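Phospho-2-dehydro-3-deoxyheptonate aldolase (Francisella tularensis, PDB 3TQK) probably catalyses the condensation of phosphoenolpyruvate with D-erythrose 4-phosphate to give DAHP, the first step of chorismate biosynthesis. Local coordinates at residues K38-I43 against R50-V55. Residues are numbered along the deposited sequence; the frame is centred on the assembly and turned at random.
Sequences KEIANI and RVAVVV
Ile40, Ile43 and Glu39 of helix 27-45 meet Ala52 near the start of strand 51-56, first in the TIM barrel, and Arg50 just before it, illustrating how a preceding helix can cover the barrel's N-terminal end. Ala52 turns its methyl toward the helix, whereas Val51 and Val53 face helix 327-344. Ile40 sends CG1 anti to its backbone N (chi1 -168°), and the bend at chi2 brings CD1 to 3.2 Å from Ala52 CB, a doubtfully close approach. Ile43 CG2 lies 3.4 Å from Arg50 O, and the Ile43 side chain crosses that of Arg50 at about a right angle. Leu85 and Phe294, from the two neighbouring barrel strands, also touch both isoleucines.

A polar layer borders this apolar patch. A turn about the CG-CD bond swings the Arg50 guanidinium toward the helix; Asp48 forms a salt bridge with NE and the His81 carbonyl O accepts from NH1. Water 1 links NH2 to Glu39 O, and water 2 joins NH1 to Glu39 OE1; both lie in the guanidinium plane. The salt bridge, Arg50 NH2 to Glu39 OE1 at 3.2 Å, is nearly straight (167°), yet NH2 approaches OE1 from above the carboxylate, 72° out of its plane.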
ATOM      1  N   LYS A  38     -20.197 -19.143   0.982  1.00 22.23           N
ATOM      2  CA  LYS A  38     -21.397 -18.940   1.788  1.00 23.27           C
ATOM      3  C   LYS A  38     -21.108 -19.348   3.235  1.00 22.82           C
ATOM      4  O   LYS A  38     -21.441 -18.633   4.174  1.00 22.08           O
ATOM      5  CB  LYS A  38     -22.587 -19.739   1.251  1.00 24.66           C
ATOM      6  CG  LYS A  38     -23.166 -19.239  -0.070  1.00 27.51           C
ATOM      7  CD  LYS A  38     -24.397 -20.084  -0.435  1.00 32.00           C
ATOM      8  CE  LYS A  38     -24.654 -20.167  -1.946  1.00 34.12           C
ATOM      9  NZ  LYS A  38     -25.427 -21.422  -2.288  1.00 35.85           N
ATOM     10  N   GLU A  39     -20.460 -20.491   3.394  1.00 22.83           N
ATOM     11  CA  GLU A  39     -20.089 -20.977   4.713  1.00 23.25           C
ATOM     12  C   GLU A  39     -19.183 -20.027   5.508  1.00 22.13           C
ATOM     13  O   GLU A  39     -19.441 -19.799   6.689  1.00 22.59           O
ATOM     14  CB  GLU A  39     -19.467 -22.368   4.603  1.00 24.19           C
ATOM     15  CG  GLU A  39     -20.491 -23.437   4.143  1.00 26.95           C
ATOM     16  CD  GLU A  39     -19.954 -24.872   4.213  1.00 30.91           C
ATOM     17  OE1 GLU A  39     -18.783 -25.062   4.622  1.00 30.02           O
ATOM     18  OE2 GLU A  39     -20.724 -25.811   3.868  1.00 35.27           O
ATOM     19  N   ILE A  40     -18.139 -19.466   4.897  1.00 20.74           N
ATOM     20  CA  ILE A  40     -17.253 -18.556   5.653  1.00 19.63           C
ATOM     21  C   ILE A  40     -17.949 -17.218   5.934  1.00 19.43           C
ATOM     22  O   ILE A  40     -17.736 -16.631   6.998  1.00 19.81           O
ATOM     23  CB  ILE A  40     -15.876 -18.316   4.966  1.00 18.91           C
ATOM     24  CG1 ILE A  40     -14.903 -17.608   5.914  1.00 18.87           C
ATOM     25  CG2 ILE A  40     -16.020 -17.506   3.672  1.00 17.22           C
ATOM     26  CD1 ILE A  40     -14.649 -18.307   7.226  1.00 16.70           C
ATOM     27  N   ALA A  41     -18.774 -16.738   5.002  1.00 18.69           N
ATOM     28  CA  ALA A  41     -19.531 -15.502   5.229  1.00 18.81           C
ATOM     29  C   ALA A  41     -20.420 -15.620   6.485  1.00 19.23           C
ATOM     30  O   ALA A  41     -20.447 -14.713   7.312  1.00 19.52           O
ATOM     31  CB  ALA A  41     -20.381 -15.125   3.991  1.00 18.49           C
ATOM     32  N   ASN A  42     -21.108 -16.746   6.631  1.00 19.83           N
ATOM     33  CA  ASN A  42     -21.973 -16.992   7.782  1.00 21.04           C
ATOM     34  C   ASN A  42     -21.200 -17.114   9.086  1.00 21.17           C
ATOM     35  O   ASN A  42     -21.651 -16.641  10.125  1.00 21.55           O
ATOM     36  CB  ASN A  42     -22.809 -18.242   7.556  1.00 21.97           C
ATOM     37  CG  ASN A  42     -23.987 -17.989   6.633  1.00 24.29           C
ATOM     38  OD1 ASN A  42     -24.727 -17.018   6.807  1.00 26.47           O
ATOM     39  ND2 ASN A  42     -24.191 -18.881   5.675  1.00 25.51           N
ATOM     40  N   ILE A  43     -20.038 -17.747   9.035  1.00 20.85           N
ATOM     41  CA  ILE A  43     -19.175 -17.787  10.208  1.00 21.39           C
ATOM     42  C   ILE A  43     -18.698 -16.366  10.579  1.00 21.27           C
ATOM     43  O   ILE A  43     -18.773 -15.984  11.735  1.00 21.90           O
ATOM     44  CB  ILE A  43     -18.007 -18.751  10.016  1.00 20.85           C
ATOM     45  CG1 ILE A  43     -18.536 -20.190   9.933  1.00 21.66           C
ATOM     46  CG2 ILE A  43     -17.034 -18.629  11.165  1.00 21.19           C
ATOM     47  CD1 ILE A  43     -17.537 -21.202   9.349  1.00 20.34           C
ATOM     48  N   ARG A  50     -19.414 -22.660  14.199  1.00 26.04           N
ATOM     49  CA  ARG A  50     -18.160 -23.274  13.779  1.00 26.24           C
ATOM     50  C   ARG A  50     -17.070 -22.210  13.711  1.00 25.57           C
ATOM     51  O   ARG A  50     -17.363 -21.023  13.562  1.00 25.85           O
ATOM     52  CB  ARG A  50     -18.305 -23.926  12.407  1.00 25.34           C
ATOM     53  CG  ARG A  50     -19.139 -25.191  12.422  1.00 25.91           C
ATOM     54  CD  ARG A  50     -18.972 -25.974  11.138  1.00 24.95           C
ATOM     55  NE  ARG A  50     -19.198 -25.136   9.971  1.00 22.76           N
ATOM     56  CZ  ARG A  50     -18.905 -25.480   8.725  1.00 22.45           C
ATOM     57  NH1 ARG A  50     -18.370 -26.672   8.454  1.00 22.82           N
ATOM     58  NH2 ARG A  50     -19.154 -24.619   7.737  1.00 21.06           N
ATOM     59  N   VAL A  51     -15.822 -22.639  13.848  1.00 25.77           N
ATOM     60  CA  VAL A  51     -14.685 -21.737  13.760  1.00 25.17           C
ATOM     61  C   VAL A  51     -13.978 -22.005  12.425  1.00 24.41           C
ATOM     62  O   VAL A  51     -13.859 -23.147  12.019  1.00 24.94           O
ATOM     63  CB  VAL A  51     -13.759 -21.932  14.969  1.00 26.42           C
ATOM     64  CG1 VAL A  51     -12.381 -21.362  14.712  1.00 26.68           C
ATOM     65  CG2 VAL A  51     -14.375 -21.271  16.202  1.00 26.93           C
ATOM     66  N   ALA A  52     -13.576 -20.948  11.719  1.00 23.12           N
ATOM     67  CA  ALA A  52     -12.866 -21.075  10.441  1.00 22.54           C
ATOM     68  C   ALA A  52     -11.378 -21.211  10.720  1.00 23.25           C
ATOM     69  O   ALA A  52     -10.851 -20.516  11.593  1.00 23.79           O
ATOM     70  CB  ALA A  52     -13.102 -19.859   9.569  1.00 21.13           C
ATOM     71  N   VAL A  53     -10.707 -22.100   9.992  1.00 23.20           N
ATOM     72  CA  VAL A  53      -9.283 -22.334  10.192  1.00 23.87           C
ATOM     73  C   VAL A  53      -8.582 -22.253   8.855  1.00 23.05           C
ATOM     74  O   VAL A  53      -8.821 -23.085   7.967  1.00 23.17           O
ATOM     75  CB  VAL A  53      -9.011 -23.704  10.851  1.00 25.58           C
ATOM     76  CG1 VAL A  53      -7.521 -23.947  10.990  1.00 26.50           C
ATOM     77  CG2 VAL A  53      -9.689 -23.779  12.223  1.00 26.07           C
ATOM     78  N   VAL A  54      -7.755 -21.219   8.714  1.00 22.49           N
ATOM     79  CA  VAL A  54      -6.961 -20.982   7.519  1.00 21.56           C
ATOM     80  C   VAL A  54      -5.580 -21.514   7.831  1.00 23.09           C
ATOM     81  O   VAL A  54      -4.838 -20.921   8.610  1.00 23.04           O
ATOM     82  CB  VAL A  54      -6.875 -19.493   7.175  1.00 20.89           C
ATOM     83  CG1 VAL A  54      -5.906 -19.265   5.984  1.00 18.69           C
ATOM     84  CG2 VAL A  54      -8.261 -18.941   6.882  1.00 18.28           C
ATOM     85  N   VAL A  55      -5.249 -22.648   7.226  1.00 23.96           N
ATOM     86  CA  VAL A  55      -4.114 -23.418   7.655  1.00 25.51           C
ATOM     87  C   VAL A  55      -3.323 -23.879   6.448  1.00 26.13           C
ATOM     88  O   VAL A  55      -3.880 -24.370   5.473  1.00 25.61           O
ATOM     89  CB  VAL A  55      -4.563 -24.636   8.510  1.00 26.88           C
ATOM     90  CG1 VAL A  55      -5.465 -25.555   7.708  1.00 26.52           C
ATOM     91  CG2 VAL A  55      -3.364 -25.397   9.025  1.00 27.09           C
TER
HETATM   92  O   HOH W   1     -20.861 -21.961   7.769  1.00  9.17           O
HETATM   93  O   HOH W   2     -18.037 -27.512   5.610  1.00 15.78           O